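Local coordinates for thioredoxin-like protein (Klebsiella pneumoniae subsp. pneumoniae MGH 78578, PDB 3TY1) that is of unproven function but probably binds carbohydrate, having the supersandwich fold of the galactose mutarotase (aldose 1-epimerase) clan, at residues Asp174-Thr179 with Thr197-Tyr202; Asp205-Tyr210 with Lys332-Leu337; Met114-Tyr119 with Phe190-Val195. One frame throughout, in Å; residues are numbered along the deposited sequence. Where two conformers were deposited one is given.

Contact 1: residues Asp174-Thr179 with Thr197-Tyr202; sequences DLQTLT and TNHADY
The open end of a beta hairpin, built from strands 173-183 and 189-198 of the large antiparallel sheet of this supersandwich, is where Gln176 meets Thr197 and His199. Gln176 and Thr197 form an antiparallel hydrogen-bonded pair, with Gln176 N giving to Thr197 O at 3.0 Å and Thr197 N to Gln176 O at 2.8 Å. One step further out Leu175 pairs with Asn198 without such bonds, and its CD2 lies 3.9 Å from Asn198 CB. The ladder closes where the second strand turns away: His199 N reaches Asp174 O at 2.8 Å, almost in line with the carbonyl.

On the face that carries Gln176, its side-chain amide lies stacked over the imidazole of His199, the two planes 17° apart. Gln176 CD sits above the rim of the ring, 3.6 Å from His199 CD2. The amide is kept in that pose by Asp174: chi1 at -163° puts CG beside the carbonyl carbon, where OD1 accepts one N-H of Gln176 NE2 in a nearly straight bond, on the syn side but 31° out of the carboxylate plane. OD1 also pairs with Ser168 of strand 159-169.

Asn198 fixes the turn on the other face. Its OD1 accepts from Ala200 N, making an Asx turn, while ND2 serves Tyr202 O and Leu337 O. Beyond it, Asp201 and Tyr202 bond to a second subunit. Two waters stitch the margin: one joins Asp174 N to Asn198 OD1, and the other donates to both Asp174 OD2, at 2.7 Å, and His199 O.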
loop_
_atom_site.group_PDB
_atom_site.type_symbol
_atom_site.label_atom_id
_atom_site.label_comp_id
_atom_site.label_asym_id
_atom_site.label_seq_id
_atom_site.Cartn_x
_atom_site.Cartn_y
_atom_site.Cartn_z
ATOM N N ASP A 174 -19.920 -6.768 -5.111
ATOM C CA ASP A 174 -19.559 -6.249 -6.430
ATOM C C ASP A 174 -20.423 -5.024 -6.676
ATOM O O ASP A 174 -21.402 -5.032 -7.446
ATOM C CB ASP A 174 -19.640 -7.293 -7.568
ATOM C CG ASP A 174 -18.858 -6.845 -8.835
ATOM O OD1 ASP A 174 -18.217 -5.747 -8.806
ATOM O OD2 ASP A 174 -18.856 -7.588 -9.853
ATOM N N LEU A 175 -20.084 -3.978 -5.942
ATOM C CA LEU A 175 -20.717 -2.690 -6.065
ATOM C C LEU A 175 -19.839 -1.841 -6.964
ATOM O O LEU A 175 -18.605 -1.818 -6.800
ATOM C CB LEU A 175 -20.864 -2.049 -4.694
ATOM C CG LEU A 175 -21.875 -2.629 -3.700
ATOM C CD1 LEU A 175 -21.770 -1.782 -2.461
ATOM C CD2 LEU A 175 -23.310 -2.661 -4.251
ATOM N N GLN A 176 -20.455 -1.161 -7.929
ATOM C CA GLN A 176 -19.715 -0.299 -8.836
ATOM C C GLN A 176 -20.520 0.974 -9.089
ATOM O O GLN A 176 -21.712 0.906 -9.345
ATOM C CB GLN A 176 -19.445 -1.014 -10.167
ATOM C CG GLN A 176 -18.850 -2.422 -10.045
ATOM C CD GLN A 176 -18.490 -3.044 -11.394
ATOM O OE1 GLN A 176 -18.496 -2.379 -12.418
ATOM N NE2 GLN A 176 -18.141 -4.302 -11.381
ATOM N N THR A 177 -19.850 2.115 -9.067
ATOM C CA THR A 177 -20.491 3.402 -9.277
ATOM C C THR A 177 -19.960 4.083 -10.517
ATOM O O THR A 177 -18.760 4.330 -10.605
ATOM C CB THR A 177 -20.242 4.322 -8.079
ATOM O OG1 THR A 177 -20.729 3.663 -6.914
ATOM C CG2 THR A 177 -20.990 5.659 -8.279
ATOM N N LEU A 178 -20.840 4.329 -11.486
ATOM C CA LEU A 178 -20.478 5.102 -12.663
ATOM C C LEU A 178 -20.752 6.525 -12.261
ATOM O O LEU A 178 -21.908 6.971 -12.262
ATOM C CB LEU A 178 -21.253 4.692 -13.916
ATOM C CG LEU A 178 -20.880 5.423 -15.228
ATOM C CD1 LEU A 178 -19.384 5.300 -15.545
ATOM C CD2 LEU A 178 -21.737 4.898 -16.426
ATOM N N THR A 179 -19.689 7.240 -11.884
ATOM C CA THR A 179 -19.801 8.650 -11.517
ATOM C C THR A 179 -19.908 9.494 -12.784
ATOM O O THR A 179 -19.352 9.119 -13.836
ATOM C CB THR A 179 -18.621 9.166 -10.681
ATOM O OG1 THR A 179 -17.455 9.205 -11.493
ATOM C CG2 THR A 179 -18.355 8.330 -9.405
ATOM N N THR A 197 -24.472 0.576 -9.003
ATOM C CA THR A 197 -25.086 -0.682 -9.416
ATOM C C THR A 197 -24.515 -1.854 -8.639
ATOM O O THR A 197 -23.297 -1.970 -8.436
ATOM C CB THR A 197 -24.941 -0.939 -10.924
ATOM O OG1 THR A 197 -25.515 0.155 -11.633
ATOM C CG2 THR A 197 -25.650 -2.203 -11.358
ATOM N N ASN A 198 -25.418 -2.724 -8.190
ATOM C CA ASN A 198 -25.024 -3.959 -7.527
ATOM C C ASN A 198 -24.923 -5.028 -8.605
ATOM O O ASN A 198 -25.937 -5.501 -9.113
ATOM C CB ASN A 198 -26.029 -4.355 -6.455
ATOM C CG ASN A 198 -25.690 -5.665 -5.798
ATOM O OD1 ASN A 198 -24.613 -6.206 -6.004
ATOM N ND2 ASN A 198 -26.581 -6.157 -4.964
ATOM N N HIS A 199 -23.691 -5.374 -8.976
ATOM C CA HIS A 199 -23.453 -6.386 -10.017
ATOM C C HIS A 199 -23.473 -7.808 -9.484
ATOM O O HIS A 199 -23.293 -8.744 -10.253
ATOM C CB HIS A 199 -22.112 -6.121 -10.724
ATOM C CG HIS A 199 -22.099 -4.893 -11.579
ATOM N ND1 HIS A 199 -22.068 -4.951 -12.954
ATOM C CD2 HIS A 199 -22.073 -3.580 -11.260
ATOM C CE1 HIS A 199 -22.057 -3.726 -13.449
ATOM N NE2 HIS A 199 -22.057 -2.872 -12.443
ATOM N N ALA A 200 -23.687 -7.982 -8.183
ATOM C CA ALA A 200 -23.685 -9.304 -7.563
ATOM C C ALA A 200 -25.051 -9.959 -7.720
ATOM O O ALA A 200 -26.008 -9.321 -8.147
ATOM C CB ALA A 200 -23.320 -9.183 -6.105
ATOM N N ASP A 201 -25.142 -11.229 -7.348
ATOM C CA ASP A 201 -26.396 -11.971 -7.383
ATOM C C ASP A 201 -27.152 -11.951 -6.052
ATOM O O ASP A 201 -28.203 -12.579 -5.948
ATOM C CB ASP A 201 -26.156 -13.442 -7.838
ATOM C CG ASP A 201 -26.256 -13.625 -9.342
ATOM O OD1 ASP A 201 -26.951 -12.826 -9.990
ATOM O OD2 ASP A 201 -25.680 -14.601 -9.878
ATOM N N TYR A 202 -26.627 -11.235 -5.055
ATOM C CA TYR A 202 -27.226 -11.156 -3.718
ATOM C C TYR A 202 -27.422 -9.709 -3.335
ATOM O O TYR A 202 -26.642 -8.850 -3.757
ATOM C CB TYR A 202 -26.329 -11.840 -2.667
ATOM C CG TYR A 202 -26.125 -13.299 -2.952
ATOM C CD1 TYR A 202 -27.000 -14.267 -2.457
ATOM C CD2 TYR A 202 -25.094 -13.716 -3.767
ATOM C CE1 TYR A 202 -26.823 -15.632 -2.780
ATOM C CE2 TYR A 202 -24.897 -15.054 -4.079
ATOM C CZ TYR A 202 -25.755 -16.013 -3.583
ATOM O OH TYR A 202 -25.537 -17.335 -3.917
HETATM O O HOH W 1 -22.613 -6.579 -4.192
HETATM O O HOH W 2 -20.405 -9.767 -9.857
#

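Contact 2: residues Asp205-Tyr210 with Lys332-Leu337; sequences DYQIIY and KRVKQL
Tyr206 lays one ring face against the CB of Lys335, which sits 3.8 Å from the ring centroid, 26° off the normal, a CH-pi contact; CG of the lysine lies farther out, near the hydroxyl end. The lysine tail then leaves the ring. Bends at chi2 and chi4 carry NZ back to Arg333 O, which it meets in the carbonyl plane on a lone pair, and NZ also bonds to Thr319 O. Tyr206 itself holds CG between its backbone N and carbonyl carbon, and this chi1 of 75° turns the ring so that one face meets Lys335 CB. The Gln336 carbonyl oxygen lies at the ring's edge, and Leu337 CB packs 3.8 Å from Tyr206 CD1.

The backbone pairing is short. Tyr206 N gives a good bond to Lys335 O at 3.0 Å. The short segments run at 122° to each other, well short of antiparallel, which probably accounts for the weak return bond from Lys335 N to Tyr206 O. Val334 wedges in beside this pairing: its CG1 presses on Asp205 CG at 3.6 Å, while CG2 touches the amide of Gln207, whose NE2 is bonded to Ser320 OG.

A short loop after helix 325-330, which ends in a Schellman motif with Lys332 at C-prime, leads into the pairing. Val334 packs back on Glu328 and Arg329 of that helix. Strand 204-214 belongs to the mixed sheet of the supersandwich, and the Tyr206 side chain packs across on Ala343 and Phe345 of strand 342-352, in the large antiparallel sheet.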
loop_
_atom_site.group_PDB
_atom_site.type_symbol
_atom_site.label_atom_id
_atom_site.label_comp_id
_atom_site.label_asym_id
_atom_site.label_seq_id
_atom_site.Cartn_x
_atom_site.Cartn_y
_atom_site.Cartn_z
ATOM N N ASP A 205 -25.771 -4.322 1.239
ATOM C CA ASP A 205 -25.870 -3.016 1.900
ATOM C C ASP A 205 -25.066 -1.938 1.158
ATOM O O ASP A 205 -24.098 -2.251 0.486
ATOM C CB ASP A 205 -25.311 -3.076 3.337
ATOM C CG ASP A 205 -26.197 -3.821 4.298
ATOM O OD1 ASP A 205 -27.341 -4.220 3.957
ATOM O OD2 ASP A 205 -25.725 -3.995 5.427
ATOM N N TYR A 206 -25.511 -0.689 1.256
ATOM C CA TYR A 206 -24.714 0.432 0.795
ATOM C C TYR A 206 -25.049 1.633 1.646
ATOM O O TYR A 206 -26.113 1.680 2.264
ATOM C CB TYR A 206 -24.915 0.718 -0.694
ATOM C CG TYR A 206 -26.232 1.395 -1.073
ATOM C CD1 TYR A 206 -27.387 0.648 -1.346
ATOM C CD2 TYR A 206 -26.307 2.772 -1.160
ATOM C CE1 TYR A 206 -28.578 1.288 -1.709
ATOM C CE2 TYR A 206 -27.472 3.410 -1.510
ATOM C CZ TYR A 206 -28.596 2.683 -1.785
ATOM O OH TYR A 206 -29.710 3.396 -2.117
ATOM N N GLN A 207 -24.089 2.545 1.718
ATOM C CA GLN A 207 -24.228 3.845 2.346
ATOM C C GLN A 207 -23.452 4.874 1.535
ATOM O O GLN A 207 -22.406 4.545 0.978
ATOM C CB GLN A 207 -23.642 3.864 3.746
ATOM C CG GLN A 207 -24.183 2.857 4.731
ATOM C CD GLN A 207 -23.392 2.901 6.004
ATOM O OE1 GLN A 207 -22.338 2.253 6.105
ATOM N NE2 GLN A 207 -23.864 3.697 6.986
ATOM N N ILE A 208 -23.917 6.120 1.511
ATOM C CA ILE A 208 -23.148 7.195 0.831
ATOM C C ILE A 208 -23.394 8.548 1.467
ATOM O O ILE A 208 -24.512 8.865 1.794
ATOM C CB ILE A 208 -23.456 7.240 -0.698
ATOM C CG1 ILE A 208 -22.671 8.336 -1.458
ATOM C CG2 ILE A 208 -24.982 7.367 -0.959
ATOM C CD1 ILE A 208 -21.130 8.174 -1.419
ATOM N N ILE A 209 -22.327 9.347 1.608
ATOM C CA ILE A 209 -22.423 10.733 2.006
ATOM C C ILE A 209 -21.642 11.500 0.925
ATOM O O ILE A 209 -20.476 11.140 0.636
ATOM C CB ILE A 209 -21.788 10.980 3.421
ATOM C CG1 ILE A 209 -22.510 10.186 4.503
ATOM C CG2 ILE A 209 -21.754 12.474 3.726
ATOM C CD1 ILE A 209 -21.939 10.332 5.907
ATOM N N TYR A 210 -22.277 12.513 0.315
ATOM C CA TYR A 210 -21.631 13.431 -0.622
ATOM C C TYR A 210 -21.034 14.564 0.222
ATOM O O TYR A 210 -21.685 15.581 0.509
ATOM C CB TYR A 210 -22.638 13.907 -1.664
ATOM C CG TYR A 210 -22.856 12.847 -2.720
ATOM C CD1 TYR A 210 -23.705 11.785 -2.516
ATOM C CD2 TYR A 210 -22.127 12.880 -3.910
ATOM C CE1 TYR A 210 -23.841 10.784 -3.485
ATOM C CE2 TYR A 210 -22.290 11.959 -4.848
ATOM C CZ TYR A 210 -23.141 10.894 -4.648
ATOM O OH TYR A 210 -23.232 9.935 -5.621
ATOM N N LYS A 332 -31.406 1.749 11.365
ATOM C CA LYS A 332 -32.099 1.408 10.113
ATOM C C LYS A 332 -31.929 2.381 8.952
ATOM O O LYS A 332 -32.820 2.501 8.121
ATOM C CB LYS A 332 -33.611 1.187 10.369
ATOM C CG LYS A 332 -33.953 0.266 11.502
ATOM C CD LYS A 332 -33.386 -1.129 11.326
ATOM C CE LYS A 332 -34.163 -2.138 12.204
ATOM N NZ LYS A 332 -33.390 -3.398 12.414
ATOM N N ARG A 333 -30.811 3.098 8.893
ATOM C CA ARG A 333 -30.546 3.983 7.757
ATOM C C ARG A 333 -29.691 3.321 6.656
ATOM O O ARG A 333 -29.637 3.851 5.544
ATOM C CB ARG A 333 -29.930 5.293 8.235
ATOM C CG ARG A 333 -30.924 6.181 8.968
ATOM C CD ARG A 333 -30.255 7.494 9.359
ATOM N NE ARG A 333 -29.260 7.304 10.416
ATOM C CZ ARG A 333 -29.531 7.311 11.721
ATOM N NH1 ARG A 333 -30.769 7.534 12.163
ATOM N NH2 ARG A 333 -28.557 7.113 12.600
ATOM N N VAL A 334 -29.059 2.172 6.941
ATOM C CA VAL A 334 -28.302 1.455 5.914
ATOM C C VAL A 334 -29.300 0.918 4.867
ATOM O O VAL A 334 -30.198 0.180 5.196
ATOM C CB VAL A 334 -27.454 0.325 6.511
ATOM C CG1 VAL A 334 -26.793 -0.493 5.413
ATOM C CG2 VAL A 334 -26.412 0.919 7.433
ATOM N N LYS A 335 -29.125 1.331 3.619
ATOM C CA LYS A 335 -30.008 0.950 2.521
ATOM C C LYS A 335 -29.481 -0.364 1.966
ATOM O O LYS A 335 -28.343 -0.731 2.254
ATOM C CB LYS A 335 -29.973 2.063 1.434
ATOM C CG LYS A 335 -30.195 3.558 1.934
ATOM C CD LYS A 335 -31.514 3.729 2.761
ATOM C CE LYS A 335 -31.901 5.201 3.172
ATOM N NZ LYS A 335 -31.273 5.803 4.418
ATOM N N GLN A 336 -30.314 -1.078 1.212
ATOM C CA GLN A 336 -29.963 -2.337 0.543
ATOM C C GLN A 336 -30.215 -2.193 -0.971
ATOM O O GLN A 336 -31.182 -1.536 -1.379
ATOM C CB GLN A 336 -30.817 -3.481 1.096
ATOM C CG GLN A 336 -30.511 -3.850 2.558
ATOM C CD GLN A 336 -31.091 -2.861 3.561
ATOM O OE1 GLN A 336 -32.251 -2.450 3.446
ATOM N NE2 GLN A 336 -30.289 -2.485 4.555
ATOM N N LEU A 337 -29.357 -2.778 -1.802
ATOM C CA LEU A 337 -29.525 -2.737 -3.251
ATOM C C LEU A 337 -29.679 -4.173 -3.719
ATOM O O LEU A 337 -28.830 -5.028 -3.443
ATOM C CB LEU A 337 -28.327 -2.029 -3.906
ATOM C CG LEU A 337 -28.436 -1.346 -5.281
ATOM C CD1 LEU A 337 -29.677 -0.454 -5.444
ATOM C CD2 LEU A 337 -27.124 -0.550 -5.562
#

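Contact 3: residues Met114-Tyr119 with Phe190-Val195; sequences MVRCGY and FSLHDV. With SO4 (sulfate ion), chain H.
The guanidinium of Arg116 has the selenomethionine Met114 over one face, its CE 3.4 Å above the plane and toward the rim, and the Asp194 carboxylate with the Tyr119 hydroxyl at its edge. This is the interior of the supersandwich: strand 114-119 and strand 189-198 belong to different sheets, their axes 11.7 Å apart, so side chains alone bridge them.

Arg116 and Asp194 come from opposite directions and form a side-on, two-nitrogen salt bridge. Arg116 NE meets Asp194 OD2 at 2.8 Å in a nearly straight bond, and Arg116 NH2 meets Asp194 OD1 at 3.2 Å. The planes are turned 51° from each other; OD2 is approached from above the carboxylate plane, whereas OD1 is met on its syn side. The arginine chain is extended from CG to NE, and this carries its head across the gap.

Each carboxylate oxygen has a further partner: Tyr210 OH is hydrogen-bonded to OD2, and Glu180 N donates to OD1. Tyr119, after a cis peptide, bonds through OH to Tyr210 OH, and its ring stands nearly perpendicular to the carboxylate.

Beside the salt bridge, Met114 and Leu192 meet tip to tip, Met114 CE 3.8 Å from Leu192 CD1. On the outer side of strand 189-198 sits a sulfate, probably from the crystallisation liquor; its O4 lies in the imidazole plane beside His193 NE2, at an unusually short, hence doubtful, bond length.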
loop_
_atom_site.group_PDB
_atom_site.type_symbol
_atom_site.label_atom_id
_atom_site.label_comp_id
_atom_site.label_asym_id
_atom_site.label_seq_id
_atom_site.Cartn_x
_atom_site.Cartn_y
_atom_site.Cartn_z
HETATM N N MSE A 114 -15.142 17.724 -2.772
HETATM C CA MSE A 114 -16.240 16.717 -2.698
HETATM C C MSE A 114 -15.660 15.291 -2.700
HETATM O O MSE A 114 -15.030 14.894 -3.662
HETATM C CB MSE A 114 -17.281 16.928 -3.832
HETATM C CG MSE A 114 -18.711 16.424 -3.555
HETATM SE SE MSE A 114 -18.783 14.497 -3.423
HETATM C CE MSE A 114 -18.375 14.072 -5.283
ATOM N N VAL A 115 -15.854 14.570 -1.595
ATOM C CA VAL A 115 -15.459 13.180 -1.455
ATOM C C VAL A 115 -16.688 12.281 -1.380
ATOM O O VAL A 115 -17.563 12.536 -0.570
ATOM C CB VAL A 115 -14.684 12.920 -0.147
ATOM C CG1 VAL A 115 -14.256 11.421 -0.112
ATOM C CG2 VAL A 115 -13.505 13.831 -0.047
ATOM N N ARG A 116 -16.765 11.243 -2.219
ATOM C CA ARG A 116 -17.838 10.251 -2.074
ATOM C C ARG A 116 -17.405 9.347 -0.928
ATOM O O ARG A 116 -16.428 8.627 -1.060
ATOM C CB ARG A 116 -18.030 9.474 -3.368
ATOM C CG ARG A 116 -18.651 10.337 -4.476
ATOM C CD ARG A 116 -18.665 9.642 -5.855
ATOM N NE ARG A 116 -19.211 10.497 -6.923
ATOM C CZ ARG A 116 -18.494 11.386 -7.627
ATOM N NH1 ARG A 116 -17.237 11.590 -7.345
ATOM N NH2 ARG A 116 -19.059 12.103 -8.615
ATOM N N CYS A 117 -18.103 9.435 0.202
ATOM C CA CYS A 117 -17.799 8.657 1.397
ATOM C C CYS A 117 -18.768 7.473 1.372
ATOM O O CYS A 117 -19.905 7.581 1.824
ATOM C CB CYS A 117 -18.002 9.511 2.628
ATOM S SG CYS A 117 -16.900 10.938 2.681
ATOM N N GLY A 118 -18.315 6.391 0.752
ATOM C CA GLY A 118 -19.161 5.225 0.459
ATOM C C GLY A 118 -18.368 4.300 -0.464
ATOM O O GLY A 118 -17.167 4.447 -0.532
ATOM N N TYR A 119 -18.988 3.352 -1.177
ATOM C CA TYR A 119 -20.432 3.033 -1.089
ATOM C C TYR A 119 -20.718 1.783 -0.272
ATOM O O TYR A 119 -21.820 1.612 0.244
ATOM C CB TYR A 119 -21.034 2.873 -2.484
ATOM C CG TYR A 119 -21.136 4.172 -3.233
ATOM C CD1 TYR A 119 -20.027 4.726 -3.874
ATOM C CD2 TYR A 119 -22.362 4.865 -3.317
ATOM C CE1 TYR A 119 -20.119 5.930 -4.556
ATOM C CE2 TYR A 119 -22.468 6.074 -4.030
ATOM C CZ TYR A 119 -21.329 6.607 -4.631
ATOM O OH TYR A 119 -21.396 7.788 -5.331
ATOM N N PHE A 190 -22.608 23.052 -11.893
ATOM C CA PHE A 190 -22.290 21.748 -12.478
ATOM C C PHE A 190 -23.198 20.744 -11.781
ATOM O O PHE A 190 -23.758 21.059 -10.747
ATOM C CB PHE A 190 -20.819 21.353 -12.339
ATOM C CG PHE A 190 -20.348 21.148 -10.941
ATOM C CD1 PHE A 190 -19.738 22.201 -10.226
ATOM C CD2 PHE A 190 -20.461 19.903 -10.340
ATOM C CE1 PHE A 190 -19.295 22.002 -8.939
ATOM C CE2 PHE A 190 -20.022 19.705 -9.052
ATOM C CZ PHE A 190 -19.413 20.735 -8.366
ATOM N N SER A 191 -23.366 19.563 -12.368
ATOM C CA SER A 191 -24.221 18.566 -11.742
ATOM C C SER A 191 -23.511 17.227 -11.717
ATOM O O SER A 191 -22.614 16.976 -12.524
ATOM C CB SER A 191 -25.564 18.469 -12.472
ATOM O OG SER A 191 -25.357 18.055 -13.807
ATOM N N LEU A 192 -23.897 16.401 -10.747
ATOM C CA LEU A 192 -23.471 15.021 -10.645
ATOM C C LEU A 192 -24.696 14.157 -10.913
ATOM O O LEU A 192 -25.777 14.457 -10.416
ATOM C CB LEU A 192 -22.968 14.715 -9.227
ATOM C CG LEU A 192 -21.801 15.561 -8.735
ATOM C CD1 LEU A 192 -21.366 15.065 -7.321
ATOM C CD2 LEU A 192 -20.650 15.464 -9.742
ATOM N N HIS A 193 -24.490 13.074 -11.646
ATOM C CA HIS A 193 -25.481 12.064 -11.950
ATOM C C HIS A 193 -24.797 10.734 -11.839
ATOM O O HIS A 193 -24.428 10.130 -12.832
ATOM C CB HIS A 193 -26.067 12.295 -13.335
ATOM C CG HIS A 193 -26.816 13.578 -13.426
ATOM N ND1 HIS A 193 -28.069 13.744 -12.874
ATOM C CD2 HIS A 193 -26.458 14.786 -13.921
ATOM C CE1 HIS A 193 -28.467 14.988 -13.071
ATOM N NE2 HIS A 193 -27.517 15.636 -13.720
ATOM N N ASP A 194 -24.568 10.309 -10.601
ATOM C CA ASP A 194 -23.901 9.061 -10.330
ATOM C C ASP A 194 -24.930 7.935 -10.324
ATOM O O ASP A 194 -26.095 8.149 -9.940
ATOM C CB ASP A 194 -23.154 9.076 -8.963
ATOM C CG ASP A 194 -22.158 10.208 -8.828
ATOM O OD1 ASP A 194 -21.636 10.733 -9.859
ATOM O OD2 ASP A 194 -21.907 10.602 -7.658
ATOM N N VAL A 195 -24.491 6.739 -10.712
ATOM C CA VAL A 195 -25.324 5.546 -10.677
ATOM C C VAL A 195 -24.546 4.400 -10.006
ATOM O O VAL A 195 -23.547 3.932 -10.530
ATOM C CB VAL A 195 -25.794 5.083 -12.089
ATOM C CG1 VAL A 195 -26.741 3.863 -11.961
ATOM C CG2 VAL A 195 -26.474 6.224 -12.875
HETATM S S SO4 H . -28.548 18.386 -15.663
HETATM O O1 SO4 H . -28.531 19.851 -15.727
HETATM O O2 SO4 H . -29.805 17.833 -16.158
HETATM O O3 SO4 H . -27.466 17.872 -16.496
HETATM O O4 SO4 H . -28.393 17.957 -14.268
#

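Contact 3 is the fully buried one, near the centre of the chain, while contacts 1 and 2 lie toward one end of the sandwich and are only partly buried. Strand 189-198 serves both contact 1, as a hairpin partner within its sheet, and contact 3, where it faces the other sheet. Strand 204-214, used in contact 2, neighbours strand 114-119 of contact 3. Contact 1 rests on a backbone ladder, contact 2 on a short, partly weak pairing plus ring packing, contact 3 on side chains alone. The three adjoin one another: contacts 1 and 3 continue the same hairpin, with Leu178 N bonded to Val195 O, and contact 2 touches both others through polar groups.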